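Local structure of prolyl-tRNA synthetase (Giardia lamblia ATCC 50803, 3IAL) at residues L236-I241 against L278-S283; N59-L64 against D200-K205; K192-I197 against A271-R276. The protein probably catalyses the ATP-dependent attachment of L-proline to tRNA(Pro), releasing AMP and diphosphate, and is captured here with the prolyl-adenylate intermediate bound. One frame throughout, in Å; residues are numbered along the deposited sequence. Where two conformers were deposited one is given.

Contact 1 (L236-I241 against L278-S283). With PR8 (5'-O-[(R)-hydroxy{[(2S)-pyrrolidin-2-ylcarbonyl]oxy}phosphoryl]adenosine), chain H.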
loop_
_atom_site.group_PDB
_atom_site.type_symbol
_atom_site.label_atom_id
_atom_site.label_comp_id
_atom_site.label_asym_id
_atom_site.label_seq_id
_atom_site.Cartn_x
_atom_site.Cartn_y
_atom_site.Cartn_z
ATOM N N LEU B 236 24.586 -2.222 8.423
ATOM C CA LEU B 236 23.196 -1.978 8.743
ATOM C C LEU B 236 22.419 -3.275 8.555
ATOM O O LEU B 236 22.428 -3.839 7.461
ATOM C CB LEU B 236 22.662 -0.899 7.793
ATOM C CG LEU B 236 21.241 -0.388 8.030
ATOM C CD1 LEU B 236 21.154 0.301 9.391
ATOM C CD2 LEU B 236 20.826 0.554 6.907
ATOM N N GLN B 237 21.749 -3.757 9.603
ATOM C CA GLN B 237 20.910 -4.951 9.477
ATOM C C GLN B 237 19.674 -4.569 8.690
ATOM O O GLN B 237 18.845 -3.785 9.153
ATOM C CB GLN B 237 20.504 -5.543 10.830
ATOM C CG GLN B 237 19.668 -6.811 10.694
ATOM C CD GLN B 237 19.125 -7.324 12.009
ATOM O OE1 GLN B 237 19.845 -7.412 12.997
ATOM N NE2 GLN B 237 17.846 -7.682 12.021
ATOM N N THR B 238 19.547 -5.153 7.508
ATOM C CA THR B 238 18.590 -4.706 6.495
ATOM C C THR B 238 17.565 -5.787 6.139
ATOM O O THR B 238 16.577 -5.516 5.465
ATOM C CB THR B 238 19.383 -4.243 5.255
ATOM O OG1 THR B 238 20.282 -3.199 5.660
ATOM C CG2 THR B 238 18.479 -3.729 4.131
ATOM N N ALA B 239 17.801 -7.012 6.596
ATOM C CA ALA B 239 16.772 -8.043 6.589
ATOM C C ALA B 239 16.901 -8.844 7.867
ATOM O O ALA B 239 18.008 -9.068 8.347
ATOM C CB ALA B 239 16.916 -8.951 5.386
ATOM N N GLY B 240 15.765 -9.257 8.414
ATOM C CA GLY B 240 15.730 -10.182 9.537
ATOM C C GLY B 240 14.806 -11.326 9.207
ATOM O O GLY B 240 13.623 -11.112 8.933
ATOM N N ILE B 241 15.350 -12.538 9.216
ATOM C CA ILE B 241 14.626 -13.734 8.801
ATOM C C ILE B 241 14.777 -14.792 9.904
ATOM O O ILE B 241 15.885 -15.244 10.186
ATOM C CB ILE B 241 15.172 -14.225 7.431
ATOM C CG1 ILE B 241 14.696 -13.285 6.323
ATOM C CG2 ILE B 241 14.746 -15.654 7.130
ATOM C CD1 ILE B 241 15.344 -13.514 4.962
ATOM N N LEU B 278 15.773 0.921 1.444
ATOM C CA LEU B 278 15.897 2.176 0.705
ATOM C C LEU B 278 17.156 2.929 1.145
ATOM O O LEU B 278 17.917 3.403 0.307
ATOM C CB LEU B 278 14.649 3.046 0.895
ATOM C CG LEU B 278 14.590 4.392 0.165
ATOM C CD1 LEU B 278 14.673 4.190 -1.342
ATOM C CD2 LEU B 278 13.321 5.173 0.541
ATOM N N ALA B 279 17.385 3.016 2.450
ATOM C CA ALA B 279 18.611 3.626 2.969
ATOM C C ALA B 279 19.854 3.052 2.273
ATOM O O ALA B 279 20.721 3.809 1.833
ATOM C CB ALA B 279 18.714 3.444 4.470
ATOM N N CYS B 280 19.923 1.724 2.168
ATOM C CA CYS B 280 21.062 1.040 1.530
ATOM C C CYS B 280 21.233 1.423 0.058
ATOM O O CYS B 280 22.303 1.854 -0.353
ATOM C CB CYS B 280 20.923 -0.480 1.639
ATOM S SG CYS B 280 21.202 -1.148 3.288
ATOM N N ALA B 281 20.167 1.271 -0.718
ATOM C CA ALA B 281 20.178 1.577 -2.151
ATOM C C ALA B 281 20.605 3.014 -2.428
ATOM O O ALA B 281 21.375 3.265 -3.354
ATOM C CB ALA B 281 18.816 1.329 -2.747
ATOM N N LEU B 282 20.108 3.957 -1.630
ATOM C CA LEU B 282 20.437 5.367 -1.852
ATOM C C LEU B 282 21.889 5.633 -1.475
ATOM O O LEU B 282 22.604 6.334 -2.189
ATOM C CB LEU B 282 19.511 6.289 -1.062
ATOM C CG LEU B 282 18.005 6.223 -1.374
ATOM C CD1 LEU B 282 17.297 7.275 -0.554
ATOM C CD2 LEU B 282 17.671 6.387 -2.856
ATOM N N SER B 283 22.314 5.047 -0.361
ATOM C CA SER B 283 23.599 5.366 0.248
ATOM C C SER B 283 24.762 4.780 -0.541
ATOM O O SER B 283 25.792 5.437 -0.731
ATOM C CB SER B 283 23.637 4.860 1.692
ATOM O OG SER B 283 22.713 5.569 2.518
HETATM C C PR8 H . 11.553 -8.797 13.093
HETATM N N PR8 H . 9.248 -9.472 13.360
HETATM O O PR8 H . 11.184 -7.761 13.649
HETATM P P PR8 H . 13.824 -7.820 12.841
HETATM N N1 PR8 H . 14.356 1.840 11.965
HETATM C C2 PR8 H . 14.285 1.362 10.727
HETATM N N3 PR8 H . 14.277 0.052 10.472
HETATM C C4 PR8 H . 14.342 -0.843 11.456
HETATM C C5 PR8 H . 14.426 -0.380 12.765
HETATM C C6 PR8 H . 14.429 0.992 13.008
HETATM N N6 PR8 H . 14.500 1.452 14.258
HETATM N N7 PR8 H . 14.480 -1.441 13.560
HETATM C C8 PR8 H . 14.433 -2.532 12.792
HETATM N N9 PR8 H . 14.357 -2.175 11.502
HETATM C CA PR8 H . 10.543 -9.909 12.811
HETATM C CB PR8 H . 10.364 -10.042 11.307
HETATM C CD PR8 H . 8.246 -9.653 12.316
HETATM C CG PR8 H . 9.022 -9.353 11.027
HETATM C "C1'" PR8 H . 14.292 -3.136 10.354
HETATM O O10 PR8 H . 12.826 -9.081 12.705
HETATM O O1P PR8 H . 14.170 -7.494 14.249
HETATM C "C2'" PR8 H . 15.613 -3.920 10.161
HETATM O "O2'" PR8 H . 15.906 -4.049 8.761
HETATM O O2P PR8 H . 15.139 -8.243 12.021
HETATM C "C3'" PR8 H . 15.263 -5.296 10.678
HETATM O "O3'" PR8 H . 16.115 -6.280 10.087
HETATM C "C4'" PR8 H . 13.867 -5.382 10.089
HETATM O "O4'" PR8 H . 13.277 -4.162 10.592
HETATM C "C5'" PR8 H . 13.184 -6.627 10.610
HETATM O "O5'" PR8 H . 13.150 -6.610 12.024
#

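Contact 2 (N59-L64 against D200-K205)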
loop_
_atom_site.group_PDB
_atom_site.type_symbol
_atom_site.label_atom_id
_atom_site.label_comp_id
_atom_site.label_asym_id
_atom_site.label_seq_id
_atom_site.Cartn_x
_atom_site.Cartn_y
_atom_site.Cartn_z
ATOM N N ASN B 59 7.456 2.893 -1.488
ATOM C CA ASN B 59 6.281 2.193 -1.973
ATOM C C ASN B 59 6.650 1.197 -3.067
ATOM O O ASN B 59 6.117 0.089 -3.105
ATOM C CB ASN B 59 5.260 3.186 -2.499
ATOM C CG ASN B 59 3.901 2.561 -2.717
ATOM O OD1 ASN B 59 3.353 2.620 -3.815
ATOM N ND2 ASN B 59 3.351 1.952 -1.671
ATOM N N ALA B 60 7.587 1.580 -3.935
ATOM C CA ALA B 60 8.040 0.697 -5.008
ATOM C C ALA B 60 8.744 -0.531 -4.449
ATOM O O ALA B 60 8.538 -1.643 -4.935
ATOM C CB ALA B 60 8.952 1.444 -5.969
ATOM N N ILE B 61 9.575 -0.336 -3.431
ATOM C CA ILE B 61 10.279 -1.450 -2.806
ATOM C C ILE B 61 9.278 -2.428 -2.179
ATOM O O ILE B 61 9.351 -3.651 -2.424
ATOM C CB ILE B 61 11.284 -0.970 -1.755
ATOM C CG1 ILE B 61 12.489 -0.312 -2.448
ATOM C CG2 ILE B 61 11.746 -2.144 -0.874
ATOM C CD1 ILE B 61 13.403 0.450 -1.513
ATOM N N MET B 62 8.332 -1.889 -1.408
ATOM C CA MET B 62 7.343 -2.724 -0.702
ATOM C C MET B 62 6.339 -3.372 -1.656
ATOM O O MET B 62 5.940 -4.515 -1.443
ATOM C CB MET B 62 6.626 -1.936 0.404
ATOM C CG MET B 62 7.574 -1.446 1.504
ATOM S SD MET B 62 8.384 -2.808 2.370
ATOM C CE MET B 62 9.767 -1.938 3.108
ATOM N N ARG B 63 5.947 -2.663 -2.710
ATOM C CA ARG B 63 5.105 -3.264 -3.749
ATOM C C ARG B 63 5.803 -4.465 -4.387
ATOM O O ARG B 63 5.162 -5.477 -4.652
ATOM C CB ARG B 63 4.747 -2.250 -4.849
ATOM C CG ARG B 63 3.663 -1.247 -4.479
ATOM C CD ARG B 63 2.630 -1.116 -5.607
ATOM N NE ARG B 63 1.640 -0.064 -5.353
ATOM C CZ ARG B 63 1.654 1.157 -5.891
ATOM N NH1 ARG B 63 2.616 1.530 -6.736
ATOM N NH2 ARG B 63 0.690 2.021 -5.581
ATOM N N LEU B 64 7.103 -4.336 -4.665
ATOM C CA LEU B 64 7.870 -5.454 -5.220
ATOM C C LEU B 64 7.887 -6.636 -4.255
ATOM O O LEU B 64 7.683 -7.777 -4.661
ATOM C CB LEU B 64 9.306 -5.049 -5.568
ATOM C CG LEU B 64 10.184 -6.195 -6.095
ATOM C CD1 LEU B 64 9.657 -6.770 -7.435
ATOM C CD2 LEU B 64 11.638 -5.755 -6.225
ATOM N N ASP B 200 18.991 -8.094 -7.616
ATOM C CA ASP B 200 18.485 -8.031 -8.993
ATOM C C ASP B 200 17.897 -6.657 -9.311
ATOM O O ASP B 200 18.078 -6.145 -10.418
ATOM C CB ASP B 200 17.418 -9.099 -9.265
ATOM C CG ASP B 200 17.940 -10.524 -9.130
ATOM O OD1 ASP B 200 19.156 -10.742 -8.948
ATOM O OD2 ASP B 200 17.112 -11.446 -9.216
ATOM N N GLU B 201 17.199 -6.062 -8.343
ATOM C CA GLU B 201 16.489 -4.801 -8.573
ATOM C C GLU B 201 17.207 -3.558 -8.025
ATOM O O GLU B 201 17.363 -2.575 -8.753
ATOM C CB GLU B 201 15.056 -4.900 -8.044
ATOM C CG GLU B 201 14.208 -5.944 -8.803
ATOM C CD GLU B 201 13.927 -5.557 -10.257
ATOM O OE1 GLU B 201 13.522 -4.409 -10.513
ATOM O OE2 GLU B 201 14.097 -6.414 -11.143
ATOM N N LEU B 202 17.668 -3.596 -6.776
ATOM C CA LEU B 202 18.344 -2.430 -6.183
ATOM C C LEU B 202 19.854 -2.458 -6.328
ATOM O O LEU B 202 20.530 -1.554 -5.849
ATOM C CB LEU B 202 17.959 -2.250 -4.711
ATOM C CG LEU B 202 16.471 -1.998 -4.490
ATOM C CD1 LEU B 202 16.186 -1.966 -2.990
ATOM C CD2 LEU B 202 16.008 -0.712 -5.192
ATOM N N CYS B 203 20.377 -3.482 -6.999
ATOM C CA CYS B 203 21.790 -3.538 -7.380
ATOM C C CYS B 203 22.802 -3.403 -6.246
ATOM O O CYS B 203 23.872 -2.830 -6.451
ATOM C CB CYS B 203 22.083 -2.467 -8.434
ATOM S SG CYS B 203 21.038 -2.574 -9.877
ATOM N N PHE B 204 22.486 -3.922 -5.061
ATOM C CA PHE B 204 23.475 -3.986 -3.971
ATOM C C PHE B 204 23.488 -5.354 -3.281
ATOM O O PHE B 204 22.650 -6.211 -3.552
ATOM C CB PHE B 204 23.292 -2.833 -2.966
ATOM C CG PHE B 204 22.095 -2.979 -2.059
ATOM C CD1 PHE B 204 22.184 -3.712 -0.885
ATOM C CD2 PHE B 204 20.885 -2.368 -2.377
ATOM C CE1 PHE B 204 21.082 -3.845 -0.039
ATOM C CE2 PHE B 204 19.774 -2.502 -1.537
ATOM C CZ PHE B 204 19.874 -3.236 -0.371
ATOM N N LYS B 205 24.462 -5.542 -2.402
ATOM C CA LYS B 205 24.738 -6.822 -1.773
ATOM C C LYS B 205 24.796 -6.646 -0.261
ATOM O O LYS B 205 25.182 -5.591 0.234
ATOM C CB LYS B 205 26.094 -7.337 -2.276
ATOM C CG LYS B 205 26.379 -8.773 -1.943
ATOM C CD LYS B 205 27.724 -9.203 -2.466
ATOM C CE LYS B 205 28.121 -10.560 -1.888
ATOM N NZ LYS B 205 29.460 -11.011 -2.401
#

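Contact 3 (K192-I197 against A271-R276). With PR8 (5'-O-[(R)-hydroxy{[(2S)-pyrrolidin-2-ylcarbonyl]oxy}phosphoryl]adenosine), chain H.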
loop_
_atom_site.group_PDB
_atom_site.type_symbol
_atom_site.label_atom_id
_atom_site.label_comp_id
_atom_site.label_asym_id
_atom_site.label_seq_id
_atom_site.Cartn_x
_atom_site.Cartn_y
_atom_site.Cartn_z
ATOM N N LYS B 192 15.164 -15.922 -1.137
ATOM C CA LYS B 192 14.949 -15.692 -2.570
ATOM C C LYS B 192 14.382 -14.296 -2.846
ATOM O O LYS B 192 14.798 -13.621 -3.782
ATOM C CB LYS B 192 14.028 -16.744 -3.189
ATOM C CG LYS B 192 14.744 -17.859 -3.940
ATOM C CD LYS B 192 15.318 -18.903 -3.010
ATOM C CE LYS B 192 15.618 -20.199 -3.749
ATOM N NZ LYS B 192 14.354 -20.876 -4.148
ATOM N N VAL B 193 13.433 -13.865 -2.025
ATOM C CA VAL B 193 12.803 -12.565 -2.222
ATOM C C VAL B 193 13.752 -11.415 -1.890
ATOM O O VAL B 193 13.772 -10.412 -2.594
ATOM C CB VAL B 193 11.492 -12.447 -1.423
ATOM C CG1 VAL B 193 10.898 -11.055 -1.560
ATOM C CG2 VAL B 193 10.504 -13.498 -1.918
ATOM N N ILE B 194 14.541 -11.574 -0.831
ATOM C CA ILE B 194 15.566 -10.600 -0.485
ATOM C C ILE B 194 16.583 -10.412 -1.625
ATOM O O ILE B 194 16.912 -9.275 -1.971
ATOM C CB ILE B 194 16.293 -10.981 0.840
ATOM C CG1 ILE B 194 15.318 -10.963 2.023
ATOM C CG2 ILE B 194 17.469 -10.038 1.125
ATOM C CD1 ILE B 194 14.405 -9.766 2.068
ATOM N N ASP B 195 17.068 -11.507 -2.211
ATOM C CA ASP B 195 18.044 -11.400 -3.311
ATOM C C ASP B 195 17.456 -10.700 -4.532
ATOM O O ASP B 195 18.115 -9.880 -5.148
ATOM C CB ASP B 195 18.575 -12.776 -3.717
ATOM C CG ASP B 195 19.972 -12.709 -4.289
ATOM O OD1 ASP B 195 20.898 -12.365 -3.532
ATOM O OD2 ASP B 195 20.148 -13.004 -5.483
ATOM N N THR B 196 16.208 -11.014 -4.867
ATOM C CA THR B 196 15.501 -10.302 -5.926
ATOM C C THR B 196 15.397 -8.802 -5.656
ATOM O O THR B 196 15.643 -7.985 -6.546
ATOM C CB THR B 196 14.066 -10.845 -6.115
ATOM O OG1 THR B 196 14.126 -12.237 -6.440
ATOM C CG2 THR B 196 13.351 -10.087 -7.225
ATOM N N ILE B 197 15.010 -8.435 -4.441
ATOM C CA ILE B 197 14.824 -7.016 -4.117
ATOM C C ILE B 197 16.161 -6.303 -4.055
ATOM O O ILE B 197 16.371 -5.297 -4.735
ATOM C CB ILE B 197 14.109 -6.808 -2.766
ATOM C CG1 ILE B 197 12.698 -7.385 -2.795
ATOM C CG2 ILE B 197 14.042 -5.323 -2.418
ATOM C CD1 ILE B 197 12.103 -7.601 -1.391
ATOM N N ALA B 271 9.740 -12.910 8.535
ATOM C CA ALA B 271 10.734 -12.161 7.786
ATOM C C ALA B 271 10.334 -10.705 7.760
ATOM O O ALA B 271 9.162 -10.388 7.576
ATOM C CB ALA B 271 10.870 -12.700 6.368
ATOM N N GLY B 272 11.317 -9.828 7.934
ATOM C CA GLY B 272 11.063 -8.394 7.996
ATOM C C GLY B 272 12.063 -7.584 7.196
ATOM O O GLY B 272 13.271 -7.823 7.270
ATOM N N ILE B 273 11.542 -6.646 6.414
ATOM C CA ILE B 273 12.336 -5.595 5.774
ATOM C C ILE B 273 11.650 -4.244 5.991
ATOM O O ILE B 273 10.424 -4.149 6.015
ATOM C CB ILE B 273 12.564 -5.833 4.260
ATOM C CG1 ILE B 273 11.239 -5.962 3.499
ATOM C CG2 ILE B 273 13.428 -7.057 4.047
ATOM C CD1 ILE B 273 11.369 -5.694 1.985
ATOM N N SER B 274 12.455 -3.205 6.170
ATOM C CA SER B 274 11.955 -1.887 6.478
ATOM C C SER B 274 12.521 -0.856 5.492
ATOM O O SER B 274 13.075 -1.218 4.449
ATOM C CB SER B 274 12.363 -1.529 7.902
ATOM O OG SER B 274 13.736 -1.164 7.950
ATOM N N THR B 275 12.383 0.418 5.857
ATOM C CA THR B 275 12.948 1.557 5.126
ATOM C C THR B 275 14.478 1.523 4.998
ATOM O O THR B 275 15.057 2.253 4.180
ATOM C CB THR B 275 12.596 2.867 5.841
ATOM O OG1 THR B 275 13.060 2.804 7.195
ATOM C CG2 THR B 275 11.085 3.110 5.826
ATOM N N ARG B 276 15.129 0.702 5.820
ATOM C CA ARG B 276 16.577 0.473 5.714
ATOM C C ARG B 276 17.031 -0.048 4.349
ATOM O O ARG B 276 18.161 0.198 3.947
ATOM C CB ARG B 276 17.037 -0.506 6.796
ATOM C CG ARG B 276 16.994 0.086 8.169
ATOM C CD ARG B 276 17.474 -0.906 9.189
ATOM N NE ARG B 276 17.781 -0.255 10.448
ATOM C CZ ARG B 276 18.335 -0.849 11.493
ATOM N NH1 ARG B 276 18.655 -2.143 11.452
ATOM N NH2 ARG B 276 18.577 -0.132 12.588
HETATM C C PR8 H . 11.553 -8.797 13.093
HETATM N N PR8 H . 9.248 -9.472 13.360
HETATM O O PR8 H . 11.184 -7.761 13.649
HETATM P P PR8 H . 13.824 -7.820 12.841
HETATM N N1 PR8 H . 14.356 1.840 11.965
HETATM C C2 PR8 H . 14.285 1.362 10.727
HETATM N N3 PR8 H . 14.277 0.052 10.472
HETATM C C4 PR8 H . 14.342 -0.843 11.456
HETATM C C5 PR8 H . 14.426 -0.380 12.765
HETATM C C6 PR8 H . 14.429 0.992 13.008
HETATM N N6 PR8 H . 14.500 1.452 14.258
HETATM N N7 PR8 H . 14.480 -1.441 13.560
HETATM C C8 PR8 H . 14.433 -2.532 12.792
HETATM N N9 PR8 H . 14.357 -2.175 11.502
HETATM C CA PR8 H . 10.543 -9.909 12.811
HETATM C CB PR8 H . 10.364 -10.042 11.307
HETATM C CD PR8 H . 8.246 -9.653 12.316
HETATM C CG PR8 H . 9.022 -9.353 11.027
HETATM C "C1'" PR8 H . 14.292 -3.136 10.354
HETATM O O10 PR8 H . 12.826 -9.081 12.705
HETATM O O1P PR8 H . 14.170 -7.494 14.249
HETATM C "C2'" PR8 H . 15.613 -3.920 10.161
HETATM O "O2'" PR8 H . 15.906 -4.049 8.761
HETATM O O2P PR8 H . 15.139 -8.243 12.021
HETATM C "C3'" PR8 H . 15.263 -5.296 10.678
HETATM O "O3'" PR8 H . 16.115 -6.280 10.087
HETATM C "C4'" PR8 H . 13.867 -5.382 10.089
HETATM O "O4'" PR8 H . 13.277 -4.162 10.592
HETATM C "C5'" PR8 H . 13.184 -6.627 10.610
HETATM O "O5'" PR8 H . 13.150 -6.610 12.024
#

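Contact 1 (L236-I241 against L278-S283)
Leu236 and Thr238, on a strand of the antiparallel sheet that carries the class II synthetase active site, pack against Ala279 and Cys280 of helix 276-285, the helix of motif 3. The strand and helix segments run at 131° to each other. The thiol of Cys280 sits at the centre of the contact: SG lies 3.3 Å from Thr238 OG1 and 3.8 Å from Thr238 CG2, so it touches both branches of the threonine. Beside the threonine, Leu236 adds one methyl, with CD2 4.0 Å from Cys280 SG and 4.3 Å from Ala279 CB. No hydrogen bond crosses between the segments.

The threonine hydroxyl is turned back on its own strand. OG1 stands beside the backbone N (chi1 -58°) and donates to Leu236 O at 2.9 Å, arriving from above the carbonyl plane, 63° out of it. Thr238 and Ala239 both bond through their backbones to Ser226, consistent with a beta bulge at this point.

Gln237, whose CB points away from the helix, serves the prolyl-adenylate. Its carbonyl O takes the ribose O2' hydroxyl of PR8 at 3.0 Å, and its side-chain NE2 donates to PR8 O3' at 2.9 Å. Arg211 holds OE1, which fixes the rotation of the amide and keeps NE2 turned to the ligand. Farther along, Gly240 CA passes 3.2 Å from the phosphate oxygen O2P of PR8.

With the Thr238 proton committed to Leu236 O, the close approach of OG1 to the sulfur is not a bond given by the threonine. The strand thus meets the helix with methyls and an already committed hydroxyl, and Cys280 answers with its thiol, while hydrogen bonds of the strand go to its neighbours and to the ribose.

Contact 2 (N59-L64 against D200-K205)
Glu201 and Leu202, where helix 180-201 runs out, lie against Ile61 and Leu64 of helix 52-71, the long helix of class II motif 1 at the subunit interface. Glu201 is the side chain to follow. Its CB, directed at the opposing helix, is 4.0 Å from Leu64 CD2. The next carbon, CG, comes closer to that methyl, 3.6 Å from Leu64 CD2, so the leucine branch rests on the aliphatic part of the glutamate. There the chain bends (chi2 -67°), and the carboxylate departs from the contact; OE2 makes a long, weak ion pair with Lys425 of helix 416-438. The acid therefore lends carbon to the packing and keeps its charged end apart from it.

One residue on, Leu202 makes the purely apolar half of the contact. Its CD1 stands 4.0 Å from Ile61 CD1 and 4.1 Å from Ile61 CG1, the two side chains crossing at about a right angle. Ile297 touches both of these side chains, and Leu296 touches Leu202 and Leu64. Immediately afterwards the backbone turns out of the helix at Cys203, with a positive phi of 56°, and Leu202 O accepts from His285 at the end of helix 276-285.

On another side of helix 52-71, Arg63 forms a salt bridge through NH2 with Glu66 of the second subunit and comes close to that subunit's own Arg63. Asn59, one turn earlier, covers a face of this guanidinium: its OD1 sits 3.0 Å above the Arg63 plane, over the centre of the group.

Contact 3 (K192-I197 against A271-R276)
Ile273, near the end of the motif 3 strand, faces Ile194 and Ile197 of helix 180-201 behind the prolyl-adenylate pocket. With CG1 in the crowded position between backbone N and carbonyl carbon (chi1 58°), Ile273 offers a different branch to each partner. Its CG2 slides past Ile194, 3.5 Å from that residue's CD1, tighter than usual van der Waals contact. Its CD1 meets Ile197 CD1 tip to tip at 3.9 Å.

The next residues serve the ligand. Ser274 OG donates to adenine N3 of PR8 at 2.9 Å and accepts from Arg276 N at 3.2 Å, an almost straight capping bond (168°) where the helix begins. Arg276 reaches out, extended from CG to NE, and lays one guanidinium face over the adenine, PR8 C4 lying 3.6 Å above its plane and offset toward the rim. NE bonds to Ile163 O and NH1 to Gln237 O, so these carbonyls fix the rotation of the group and keep its face against the adenine. At the other end, Gly272 N comes within 3.5 Å of CB in the prolyl ring of PR8.

A strand leading into a helix, with an arginine stacked on the adenine at the junction, is the signature of class II motif 3.

Overall arrangement
The three contacts form one compact core, their centres 8 to 10 Å apart. Contacts 1 and 3 share the pocket: their strands are antiparallel neighbours, joined by Gly272 N to Gly240 O at 2.8 Å, and both touch PR8. The motif 3 segment of contact 3 runs straight into the helix of contact 1. Contact 2 lies behind them, with the Ile61 side chain about 11 Å from the ligand. It continues helix 180-201 from contact 3, packs Phe204 CZ 3.6 Å from Cys280 CB of contact 1, and brings Met62 CE to 3.6 Å from Ser274 O. Packing thus runs from the subunit interface to the adenylate site.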